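Local atomic coordinates of imelysin (PDB entry 3OYV), a protein that probably takes part in bacterial iron uptake as an imelysin-like, metal-binding protein of the outer membrane. Residues Asp10-Ile14 with Gln309-Val313; Val89-Ile94 with Asp124-Asn128; Ala271-Ile276 with Leu350-Asn354. One frame throughout, in Å; residues are numbered along the deposited sequence. Where two conformers were deposited one is given.

Interaction 1: residues Asp10-Ile14 with Gln309-Val313; sequences DPANI and QNAIV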
ATOM      1  N   ASP A  10     -20.539 -11.723  -7.406  1.00 17.22           N
ATOM      2  CA  ASP A  10     -20.336 -11.462  -8.831  0.60 18.11           C
ATOM      3  C   ASP A  10     -18.838 -11.323  -9.094  1.00 18.47           C
ATOM      4  O   ASP A  10     -18.257 -10.244  -8.871  1.00 24.23           O
ATOM      5  CB  ASP A  10     -21.124 -10.234  -9.294  0.60 19.09           C
ATOM      6  CG  ASP A  10     -21.106 -10.049 -10.815  0.60 22.66           C
ATOM      7  OD1 ASP A  10     -20.442 -10.851 -11.533  0.60 22.37           O
ATOM      8  OD2 ASP A  10     -21.768  -9.077 -11.277  0.60 26.33           O
ATOM      9  N   PRO A  11     -18.185 -12.417  -9.572  1.00 17.17           N
ATOM     10  CA  PRO A  11     -16.753 -12.372  -9.922  1.00 22.19           C
ATOM     11  C   PRO A  11     -16.372 -11.508 -11.109  1.00 23.35           C
ATOM     12  O   PRO A  11     -15.167 -11.215 -11.301  1.00 26.85           O
ATOM     13  CB  PRO A  11     -16.425 -13.823 -10.325  1.00 23.05           C
ATOM     14  CG  PRO A  11     -17.567 -14.648  -9.876  1.00 25.39           C
ATOM     15  CD  PRO A  11     -18.759 -13.740  -9.903  1.00 20.67           C
ATOM     16  N   ALA A  12     -17.351 -11.092 -11.900  1.00 20.35           N
ATOM     17  CA  ALA A  12     -17.064 -10.242 -13.062  1.00 21.96           C
ATOM     18  C   ALA A  12     -15.967 -10.811 -13.967  1.00 21.65           C
ATOM     19  O   ALA A  12     -14.952 -10.159 -14.245  1.00 25.42           O
ATOM     20  CB  ALA A  12     -16.681  -8.846 -12.571  1.00 25.48           C
ATOM     21  N   ASN A  13     -16.186 -12.017 -14.457  1.00 22.73           N
ATOM     22  CA  ASN A  13     -15.289 -12.684 -15.387  1.00 23.63           C
ATOM     23  C   ASN A  13     -15.298 -11.980 -16.750  1.00 22.22           C
ATOM     24  O   ASN A  13     -16.360 -11.745 -17.316  1.00 22.39           O
ATOM     25  CB  ASN A  13     -15.742 -14.134 -15.614  1.00 25.20           C
ATOM     26  CG  ASN A  13     -14.795 -14.897 -16.517  1.00 27.44           C
ATOM     27  OD1 ASN A  13     -13.707 -15.288 -16.091  1.00 36.25           O
ATOM     28  ND2 ASN A  13     -15.213 -15.139 -17.764  1.00 27.93           N
ATOM     29  N   ILE A  14     -14.124 -11.676 -17.278  1.00 18.98           N
ATOM     30  CA  ILE A  14     -14.003 -11.210 -18.654  1.00 17.45           C
ATOM     31  C   ILE A  14     -12.610 -11.562 -19.146  1.00 17.24           C
ATOM     32  O   ILE A  14     -11.666 -11.563 -18.357  1.00 19.17           O
ATOM     33  CB  ILE A  14     -14.315  -9.712 -18.735  1.00 17.95           C
ATOM     34  CG1 ILE A  14     -14.324  -9.247 -20.180  1.00 16.90           C
ATOM     35  CG2 ILE A  14     -13.313  -8.890 -17.863  1.00 19.41           C
ATOM     36  CD1 ILE A  14     -14.918  -7.831 -20.349  1.00 19.45           C
ATOM     37  N   GLN A 309     -16.576  -4.553  -9.631  1.00 17.43           N
ATOM     38  CA  GLN A 309     -16.046  -5.351 -10.722  1.00 18.28           C
ATOM     39  C   GLN A 309     -17.021  -5.399 -11.904  1.00 18.17           C
ATOM     40  O   GLN A 309     -16.613  -5.320 -13.073  1.00 18.18           O
ATOM     41  CB  GLN A 309     -15.678  -6.734 -10.236  1.00 19.05           C
ATOM     42  CG  GLN A 309     -14.666  -6.758  -9.087  1.00 20.00           C
ATOM     43  CD  GLN A 309     -14.494  -8.156  -8.522  1.00 20.60           C
ATOM     44  OE1 GLN A 309     -13.397  -8.772  -8.592  1.00 16.81           O
ATOM     45  NE2 GLN A 309     -15.596  -8.700  -7.971  1.00 23.12           N
ATOM     46  N   ASN A 310     -18.314  -5.471 -11.615  1.00 18.38           N
ATOM     47  CA  ASN A 310     -19.271  -5.466 -12.709  0.60 17.08           C
ATOM     48  C   ASN A 310     -19.228  -4.133 -13.482  1.00 16.48           C
ATOM     49  O   ASN A 310     -19.384  -4.146 -14.722  1.00 17.39           O
ATOM     50  CB  ASN A 310     -20.680  -5.789 -12.236  0.60 17.00           C
ATOM     51  CG  ASN A 310     -21.698  -5.655 -13.349  0.60 18.84           C
ATOM     52  OD1 ASN A 310     -22.448  -4.700 -13.387  0.60 23.23           O
ATOM     53  ND2 ASN A 310     -21.658  -6.571 -14.295  0.60 27.12           N
ATOM     54  N   ALA A 311     -18.977  -3.014 -12.803  1.00 15.52           N
ATOM     55  CA  ALA A 311     -18.804  -1.733 -13.484  1.00 15.09           C
ATOM     56  C   ALA A 311     -17.589  -1.719 -14.399  1.00 14.95           C
ATOM     57  O   ALA A 311     -17.633  -1.116 -15.485  1.00 15.35           O
ATOM     58  CB  ALA A 311     -18.732  -0.575 -12.505  1.00 17.33           C
ATOM     59  N   ILE A 312     -16.515  -2.400 -13.983  1.00 13.40           N
ATOM     60  CA  ILE A 312     -15.338  -2.512 -14.865  1.00 13.73           C
ATOM     61  C   ILE A 312     -15.683  -3.295 -16.122  1.00 13.63           C
ATOM     62  O   ILE A 312     -15.317  -2.893 -17.218  1.00 12.97           O
ATOM     63  CB  ILE A 312     -14.123  -3.119 -14.130  1.00 15.09           C
ATOM     64  CG1 ILE A 312     -13.708  -2.246 -12.938  1.00 13.89           C
ATOM     65  CG2 ILE A 312     -12.947  -3.266 -15.076  1.00 13.54           C
ATOM     66  CD1 ILE A 312     -12.751  -2.942 -11.932  1.00 15.49           C
ATOM     67  N   VAL A 313     -16.377  -4.416 -15.974  1.00 14.26           N
ATOM     68  CA  VAL A 313     -16.804  -5.200 -17.125  1.00 15.05           C
ATOM     69  C   VAL A 313     -17.701  -4.372 -18.064  1.00 15.87           C
ATOM     70  O   VAL A 313     -17.522  -4.421 -19.283  1.00 15.08           O
ATOM     71  CB  VAL A 313     -17.483  -6.510 -16.673  1.00 16.52           C
ATOM     72  CG1 VAL A 313     -18.151  -7.252 -17.858  1.00 18.68           C
ATOM     73  CG2 VAL A 313     -16.460  -7.414 -15.951  1.00 19.62           C
TER
HETATM   74  O   HOH W   1     -19.225  -7.083  -9.252  0.60 23.84           O
HETATM   75  O   HOH W   2     -13.092 -11.295  -9.597  1.00 22.68           O
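Ala12 presses its CB against the side of helix 309-316, meeting Gln309 CB at 3.3 Å and Val313 CG2 at 3.7 Å. This is the tight part, and a methyl suits so close an approach. Val313 reaches it because CG2 lies anti to the carbonyl carbon and beside the backbone N; from there the methyl also touches Ile14 CG2 at 4.0 Å, the two beta-branched side chains lying alongside, pointing opposite ways. Toward solvent the fit slackens. Asp10 and Asn310, each with two conformers, meet only loosely, and one water accepts from Asn310 N at 3.0 Å, an amide in the opening turn of the helix. The extended Gln309 carries its amide along the Asp10-Pro11 backbone, where a second water lies 2.7 Å from Gln309 OE1 and equally near Pro11 O, and Tyr117 OH is bonded to the same OE1. An alanine here would keep the CB contact, but the Tyr117 hydroxyl and the water would probably be left without their amide oxygen. In the conformer given, Asp10 OD1 accepts from Ala12 N (3.1 Å), an Asx turn at residues 10-12, packed onto a helix's first turn but doubtful insofar as Asp10 has a second position.

Interaction 2: residues Val89-Ile94 with Asp124-Asn128; sequences VGTAKI and DYTNN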
ATOM      1  N   VAL A  89      -4.128  -5.232   8.491  1.00 12.96           N
ATOM      2  CA  VAL A  89      -3.678  -6.461   7.888  1.00 13.58           C
ATOM      3  C   VAL A  89      -4.306  -7.649   8.598  1.00 14.63           C
ATOM      4  O   VAL A  89      -4.850  -8.550   7.957  1.00 14.96           O
ATOM      5  CB  VAL A  89      -2.164  -6.575   7.902  1.00 13.17           C
ATOM      6  CG1 VAL A  89      -1.728  -7.928   7.450  1.00 13.89           C
ATOM      7  CG2 VAL A  89      -1.553  -5.466   6.977  1.00 13.59           C
ATOM      8  N   GLY A  90      -4.214  -7.675   9.927  1.00 15.18           N
ATOM      9  CA  GLY A  90      -4.674  -8.859  10.659  1.00 15.87           C
ATOM     10  C   GLY A  90      -6.180  -9.036  10.658  1.00 15.18           C
ATOM     11  O   GLY A  90      -6.703 -10.147  10.412  1.00 16.28           O
ATOM     12  N   THR A  91      -6.864  -7.965  10.967  1.00 15.05           N
ATOM     13  CA  THR A  91      -8.282  -8.074  11.232  1.00 16.20           C
ATOM     14  C   THR A  91      -9.129  -7.867   9.973  1.00 16.12           C
ATOM     15  O   THR A  91     -10.215  -8.400   9.892  1.00 14.35           O
ATOM     16  CB  THR A  91      -8.792  -7.085  12.296  1.00 18.87           C
ATOM     17  OG1 THR A  91      -8.676  -5.801  11.763  1.00 17.62           O
ATOM     18  CG2 THR A  91      -8.031  -7.089  13.588  1.00 18.30           C
ATOM     19  N   ALA A  92      -8.627  -7.115   8.984  1.00 15.91           N
ATOM     20  CA  ALA A  92      -9.396  -6.855   7.766  1.00 15.32           C
ATOM     21  C   ALA A  92      -8.863  -7.609   6.558  1.00 13.42           C
ATOM     22  O   ALA A  92      -9.572  -8.432   5.959  1.00 14.56           O
ATOM     23  CB  ALA A  92      -9.489  -5.367   7.470  1.00 17.60           C
ATOM     24  N   LYS A  93      -7.613  -7.371   6.192  1.00 11.90           N
ATOM     25  CA  LYS A  93      -7.093  -8.008   4.980  1.00 12.03           C
ATOM     26  C   LYS A  93      -7.099  -9.543   5.095  1.00 12.30           C
ATOM     27  O   LYS A  93      -7.503 -10.254   4.160  1.00 12.18           O
ATOM     28  CB  LYS A  93      -5.707  -7.467   4.610  1.00 12.09           C
ATOM     29  CG  LYS A  93      -5.676  -5.965   4.361  1.00 11.96           C
ATOM     30  CD  LYS A  93      -4.302  -5.487   3.894  1.00 12.78           C
ATOM     31  CE  LYS A  93      -4.209  -3.984   3.722  1.00 14.98           C
ATOM     32  NZ  LYS A  93      -3.087  -3.635   2.810  1.00 17.74           N
ATOM     33  N   ILE A  94      -6.655 -10.054   6.235  1.00 13.56           N
ATOM     34  CA  ILE A  94      -6.665 -11.493   6.494  1.00 13.38           C
ATOM     35  C   ILE A  94      -7.981 -11.909   7.179  1.00 13.00           C
ATOM     36  O   ILE A  94      -8.652 -12.880   6.773  1.00 13.85           O
ATOM     37  CB  ILE A  94      -5.429 -11.931   7.333  1.00 13.61           C
ATOM     38  CG1 ILE A  94      -4.154 -11.521   6.589  1.00 14.95           C
ATOM     39  CG2 ILE A  94      -5.488 -13.474   7.632  1.00 14.48           C
ATOM     40  CD1 ILE A  94      -2.890 -11.780   7.397  1.00 15.97           C
ATOM     41  N   ASP A 124       1.987  -8.733  -0.525  1.00 10.26           N
ATOM     42  CA  ASP A 124       1.404  -7.438  -0.236  1.00  9.12           C
ATOM     43  C   ASP A 124       1.392  -7.205   1.276  1.00 10.87           C
ATOM     44  O   ASP A 124       1.942  -6.227   1.789  1.00  9.64           O
ATOM     45  CB  ASP A 124       0.001  -7.467  -0.855  1.00  9.56           C
ATOM     46  CG  ASP A 124      -0.862  -6.260  -0.549  1.00 10.10           C
ATOM     47  OD1 ASP A 124      -0.486  -5.318   0.169  1.00 12.20           O
ATOM     48  OD2 ASP A 124      -2.010  -6.248  -1.087  1.00 13.38           O
ATOM     49  N   TYR A 125       0.770  -8.130   1.999  1.00 10.30           N
ATOM     50  CA  TYR A 125       0.547  -7.912   3.428  1.00 10.09           C
ATOM     51  C   TYR A 125       1.871  -7.956   4.188  1.00 10.02           C
ATOM     52  O   TYR A 125       2.047  -7.233   5.173  1.00 11.42           O
ATOM     53  CB  TYR A 125      -0.453  -8.907   4.029  1.00 10.71           C
ATOM     54  CG  TYR A 125      -1.770  -9.098   3.280  1.00 11.78           C
ATOM     55  CD1 TYR A 125      -2.241  -8.176   2.330  1.00 12.74           C
ATOM     56  CD2 TYR A 125      -2.530 -10.235   3.524  1.00 11.68           C
ATOM     57  CE1 TYR A 125      -3.409  -8.420   1.617  1.00 11.21           C
ATOM     58  CE2 TYR A 125      -3.690 -10.474   2.830  1.00 13.18           C
ATOM     59  CZ  TYR A 125      -4.140  -9.566   1.881  1.00 11.90           C
ATOM     60  OH  TYR A 125      -5.295  -9.891   1.176  1.00 12.99           O
ATOM     61  N   THR A 126       2.793  -8.798   3.722  1.00 10.15           N
ATOM     62  CA  THR A 126       4.133  -8.863   4.295  1.00 11.00           C
ATOM     63  C   THR A 126       4.855  -7.525   4.102  1.00 10.25           C
ATOM     64  O   THR A 126       5.477  -7.002   5.037  1.00 11.38           O
ATOM     65  CB  THR A 126       4.947 -10.011   3.694  1.00 11.78           C
ATOM     66  OG1 THR A 126       4.258 -11.236   3.891  1.00 12.25           O
ATOM     67  CG2 THR A 126       6.325 -10.138   4.326  1.00 14.24           C
ATOM     68  N   ASN A 127       4.748  -6.950   2.894  1.00  9.53           N
ATOM     69  CA  ASN A 127       5.317  -5.612   2.653  1.00 10.33           C
ATOM     70  C   ASN A 127       4.723  -4.560   3.553  1.00 10.67           C
ATOM     71  O   ASN A 127       5.418  -3.656   4.003  1.00 10.65           O
ATOM     72  CB  ASN A 127       5.145  -5.212   1.184  1.00 10.24           C
ATOM     73  CG  ASN A 127       6.148  -5.876   0.269  1.00 11.50           C
ATOM     74  OD1 ASN A 127       7.189  -6.372   0.710  1.00 13.43           O
ATOM     75  ND2 ASN A 127       5.834  -5.907  -1.028  1.00 12.08           N
ATOM     76  N   ASN A 128       3.433  -4.684   3.858  1.00 10.34           N
ATOM     77  CA  ASN A 128       2.815  -3.776   4.803  1.00  9.99           C
ATOM     78  C   ASN A 128       3.500  -3.866   6.189  1.00 11.32           C
ATOM     79  O   ASN A 128       3.699  -2.867   6.876  1.00 11.20           O
ATOM     80  CB  ASN A 128       1.315  -4.045   5.001  1.00 11.26           C
ATOM     81  CG  ASN A 128       0.442  -3.881   3.739  1.00 12.43           C
ATOM     82  OD1 ASN A 128      -0.647  -4.455   3.722  1.00 12.74           O
ATOM     83  ND2 ASN A 128       0.882  -3.138   2.720  1.00 12.29           N
TER
HETATM   84  O   HOH W   3      -8.408  -8.972   1.904  1.00 14.38           O
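Lys93 CG stands anti to its carbonyl carbon (chi1 -59°) and the chain beyond is fully extended, which carries the ammonium across to helix 121-137, while Tyr125, in the same kind of first torsion, sets its ring against the lysine's methylenes. Lys93 CB sits over one face of that ring, 3.9 Å from the centroid, a CH-pi contact, and Lys93 CD follows at 3.7 Å from Tyr125 CD1. Ile94 CG1 and Val89 CG1 approach the same residue obliquely, at Tyr125 CD2 and Tyr125 CB. A long lysine suits the place because its methylenes are apolar and its end reaches Asn128: Lys93 NZ donates to Asn128 OD1 at 2.7 Å, with a C=O...N angle of 131° and the nitrogen tilted out of the carbonyl plane. Asn128 ND2 is itself held by Glu283 O, which fixes the amide's rotation and presents OD1 to the lysine. The buried charge is also met by Glu286, in a salt bridge, and by Glu114, so it is probably well compensated. Val89 O receives the amide of Ile94, a pi-type turn in helix 71-102. Segments 89-94 and 124-128 run roughly antiparallel, at 158°, their axes 11.5 Å apart at closest, which leaves room for the tyrosine ring. An unidentified ligand hydrogen-bonded to Lys93 NZ, though probably from the crystallisation liquor, is consistent with a polar pocket between antiparallel helices of this mainly helical fold.

Interaction 3: residues Ala271-Ile276 with Leu350-Asn354; sequences ACDAWI and LLYKN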
ATOM      1  N   ALA A 271       3.890  -5.552 -18.355  1.00  9.35           N
ATOM      2  CA  ALA A 271       3.060  -4.655 -17.571  1.00  9.44           C
ATOM      3  C   ALA A 271       2.795  -5.234 -16.170  1.00  8.84           C
ATOM      4  O   ALA A 271       2.857  -4.490 -15.192  1.00  9.00           O
ATOM      5  CB  ALA A 271       1.759  -4.320 -18.282  1.00 11.58           C
ATOM      6  N   CYS A 272       2.614  -6.543 -16.070  1.00  9.32           N
ATOM      7  CA  CYS A 272       2.477  -7.167 -14.762  1.00  8.70           C
ATOM      8  C   CYS A 272       3.756  -7.001 -13.941  1.00  9.61           C
ATOM      9  O   CYS A 272       3.713  -6.711 -12.735  1.00 10.12           O
ATOM     10  CB  CYS A 272       2.169  -8.647 -14.931  1.00  9.62           C
ATOM     11  SG  CYS A 272       0.499  -9.012 -15.564  1.00 11.57           S
ATOM     12  N   ASP A 273       4.916  -7.217 -14.572  1.00  9.01           N
ATOM     13  CA  ASP A 273       6.175  -6.964 -13.861  1.00 10.85           C
ATOM     14  C   ASP A 273       6.216  -5.537 -13.306  1.00  9.59           C
ATOM     15  O   ASP A 273       6.630  -5.326 -12.185  1.00  9.98           O
ATOM     16  CB  ASP A 273       7.400  -7.132 -14.798  1.00 11.69           C
ATOM     17  CG  ASP A 273       7.635  -8.559 -15.291  1.00 15.21           C
ATOM     18  OD1 ASP A 273       7.140  -9.506 -14.684  1.00 15.24           O
ATOM     19  OD2 ASP A 273       8.373  -8.714 -16.298  1.00 17.20           O
ATOM     20  N   ALA A 274       5.814  -4.577 -14.135  1.00  8.85           N
ATOM     21  CA  ALA A 274       5.791  -3.203 -13.717  1.00  8.56           C
ATOM     22  C   ALA A 274       4.803  -2.945 -12.587  1.00  8.73           C
ATOM     23  O   ALA A 274       5.068  -2.100 -11.722  1.00  9.49           O
ATOM     24  CB  ALA A 274       5.520  -2.266 -14.921  1.00 10.20           C
ATOM     25  N   TRP A 275       3.691  -3.671 -12.589  1.00  8.71           N
ATOM     26  CA  TRP A 275       2.692  -3.542 -11.514  1.00  8.53           C
ATOM     27  C   TRP A 275       3.293  -4.006 -10.183  1.00  8.57           C
ATOM     28  O   TRP A 275       3.210  -3.290  -9.179  1.00  9.15           O
ATOM     29  CB  TRP A 275       1.411  -4.306 -11.897  1.00  9.27           C
ATOM     30  CG  TRP A 275       0.292  -4.102 -10.920  1.00  9.30           C
ATOM     31  CD1 TRP A 275      -0.619  -3.092 -10.937  1.00  9.26           C
ATOM     32  CD2 TRP A 275      -0.002  -4.883  -9.734  1.00  9.49           C
ATOM     33  NE1 TRP A 275      -1.492  -3.219  -9.872  1.00  9.38           N
ATOM     34  CE2 TRP A 275      -1.116  -4.300  -9.116  1.00  9.43           C
ATOM     35  CE3 TRP A 275       0.519  -6.069  -9.195  1.00  9.71           C
ATOM     36  CZ2 TRP A 275      -1.702  -4.836  -7.968  1.00  9.68           C
ATOM     37  CZ3 TRP A 275      -0.039  -6.559  -8.035  1.00 10.36           C
ATOM     38  CH2 TRP A 275      -1.133  -5.966  -7.448  1.00  9.80           C
ATOM     39  N   ILE A 276       3.916  -5.185 -10.166  1.00  9.45           N
ATOM     40  CA  ILE A 276       4.548  -5.654  -8.934  1.00  9.82           C
ATOM     41  C   ILE A 276       5.602  -4.657  -8.457  1.00  9.81           C
ATOM     42  O   ILE A 276       5.714  -4.364  -7.261  1.00 10.12           O
ATOM     43  CB  ILE A 276       5.180  -7.007  -9.139  1.00 11.10           C
ATOM     44  CG1 ILE A 276       4.088  -8.057  -9.402  1.00 11.53           C
ATOM     45  CG2 ILE A 276       6.039  -7.401  -7.926  1.00 13.76           C
ATOM     46  CD1 ILE A 276       3.243  -8.492  -8.178  1.00 13.91           C
ATOM     47  N   LEU A 350      -7.185  -5.721 -14.730  1.00  9.98           N
ATOM     48  CA  LEU A 350      -6.974  -5.566 -16.173  1.00  9.68           C
ATOM     49  C   LEU A 350      -5.745  -6.284 -16.696  1.00  9.79           C
ATOM     50  O   LEU A 350      -5.656  -6.549 -17.899  1.00 11.78           O
ATOM     51  CB  LEU A 350      -6.946  -4.068 -16.524  1.00 10.26           C
ATOM     52  CG  LEU A 350      -8.258  -3.276 -16.318  1.00 11.09           C
ATOM     53  CD1 LEU A 350      -8.005  -1.753 -16.436  1.00 12.09           C
ATOM     54  CD2 LEU A 350      -9.386  -3.768 -17.263  1.00 13.22           C
ATOM     55  N   LEU A 351      -4.812  -6.629 -15.794  1.00  9.14           N
ATOM     56  CA  LEU A 351      -3.551  -7.243 -16.160  1.00  9.55           C
ATOM     57  C   LEU A 351      -3.435  -8.737 -15.847  1.00  9.71           C
ATOM     58  O   LEU A 351      -2.641  -9.430 -16.476  1.00 10.34           O
ATOM     59  CB  LEU A 351      -2.374  -6.505 -15.501  1.00  9.65           C
ATOM     60  CG  LEU A 351      -2.104  -5.099 -16.001  1.00  9.01           C
ATOM     61  CD1 LEU A 351      -0.989  -4.463 -15.161  1.00 10.78           C
ATOM     62  CD2 LEU A 351      -1.744  -5.114 -17.505  1.00 10.23           C
ATOM     63  N   TYR A 352      -4.169  -9.195 -14.829  1.00 10.31           N
ATOM     64  CA  TYR A 352      -4.048 -10.535 -14.293  1.00 10.57           C
ATOM     65  C   TYR A 352      -5.367 -11.291 -14.290  1.00 10.09           C
ATOM     66  O   TYR A 352      -6.438 -10.675 -14.168  1.00 12.77           O
ATOM     67  CB  TYR A 352      -3.604 -10.465 -12.847  1.00 11.09           C
ATOM     68  CG  TYR A 352      -2.189 -10.033 -12.582  1.00 11.43           C
ATOM     69  CD1 TYR A 352      -1.166 -10.951 -12.508  1.00 11.29           C
ATOM     70  CD2 TYR A 352      -1.896  -8.692 -12.310  1.00 11.30           C
ATOM     71  CE1 TYR A 352       0.125 -10.548 -12.178  1.00 11.06           C
ATOM     72  CE2 TYR A 352      -0.615  -8.284 -12.015  1.00 10.34           C
ATOM     73  CZ  TYR A 352       0.387  -9.219 -11.924  1.00  9.83           C
ATOM     74  OH  TYR A 352       1.642  -8.778 -11.582  1.00 13.73           O
ATOM     75  N   LYS A 353      -5.258 -12.610 -14.365  1.00 11.38           N
ATOM     76  CA  LYS A 353      -6.393 -13.447 -14.078  1.00 14.69           C
ATOM     77  C   LYS A 353      -5.911 -14.701 -13.362  1.00 13.59           C
ATOM     78  O   LYS A 353      -5.032 -15.412 -13.854  1.00 14.13           O
ATOM     79  CB  LYS A 353      -7.112 -13.764 -15.374  1.00 16.64           C
ATOM     80  CG  LYS A 353      -8.384 -14.580 -15.131  1.00 19.10           C
ATOM     81  CD  LYS A 353      -9.165 -14.813 -16.378  1.00 23.38           C
ATOM     82  CE  LYS A 353     -10.507 -15.433 -16.073  1.00 27.47           C
ATOM     83  NZ  LYS A 353     -11.194 -15.839 -17.334  1.00 27.37           N
ATOM     84  N   ASN A 354      -6.483 -14.965 -12.190  1.00 14.09           N
ATOM     85  CA  ASN A 354      -6.241 -16.245 -11.473  1.00 16.49           C
ATOM     86  C   ASN A 354      -4.750 -16.508 -11.217  1.00 16.25           C
ATOM     87  O   ASN A 354      -4.226 -17.625 -11.366  1.00 19.25           O
ATOM     88  CB  ASN A 354      -6.892 -17.452 -12.212  1.00 18.34           C
ATOM     89  CG  ASN A 354      -8.414 -17.323 -12.364  1.00 21.48           C
ATOM     90  OD1 ASN A 354      -9.098 -16.651 -11.573  1.00 26.92           O
ATOM     91  ND2 ASN A 354      -8.950 -17.960 -13.414  1.00 26.05           N
TER
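The sulfur of Cys272 stands almost squarely above the middle of the Tyr352 ring: SG is 3.6 Å from the centroid and 11° off the ring normal, a sulfur-aromatic contact. The same ring turns its edge toward the face of Trp275, whose six-membered ring lies 5.6 Å away, centre to centre, with the planes at 70°, an offset edge-to-face pair. Trp275 can receive it because CG is anti to the backbone N (chi1 -174°), which turns the indole's face toward the tyrosine's edge; its NE1 is bonded to Phe344 O. Tyr352 is the first residue to leave the helix 343-351 and begins one strand of a short antiparallel pair, 352-353 with 356-357, so the contact packs a helix-to-strand junction against helix 265-283. A tyrosine suits this spot, its flat ring serving the sulfur and the indole alike while the hydroxyl continues past them to Ile276, where Tyr352 OH meets Ile276 CG1 at 3.4 Å. Just before it, Leu351 CD2 touches Ala271 CB at 3.7 Å, and Leu351 CD1 comes within 4.1 Å of Trp275 CB. The small alanine gives the leucine's branched end a close seat, and the cysteine is slim enough that Cys272 SG can lie 3.3 Å from Leu351 O while covering the neighbouring ring.

From the N terminus, residues 10-14 open interaction 1, which closes only when the chain returns at 309-313, almost 300 residues later. Interaction 2 lies wholly within that span, a short loop closed between helices 71-102 and 121-137. Interaction 3 opens at 271-276, before interaction 1 has closed, and ends at 350-354, so the two cross; they also touch in space, through Asn13 OD1 with Lys353 NZ at 2.9 Å, and their centres are about 17 Å apart. Interaction 2 stands clear of both, its nearest atoms about 6 Å from interaction 3. Interaction 1 ties the N-terminal loop to helix 309-316, and interaction 3 ties helix 265-283 to the junction of helix 343-351 and strand 352-353.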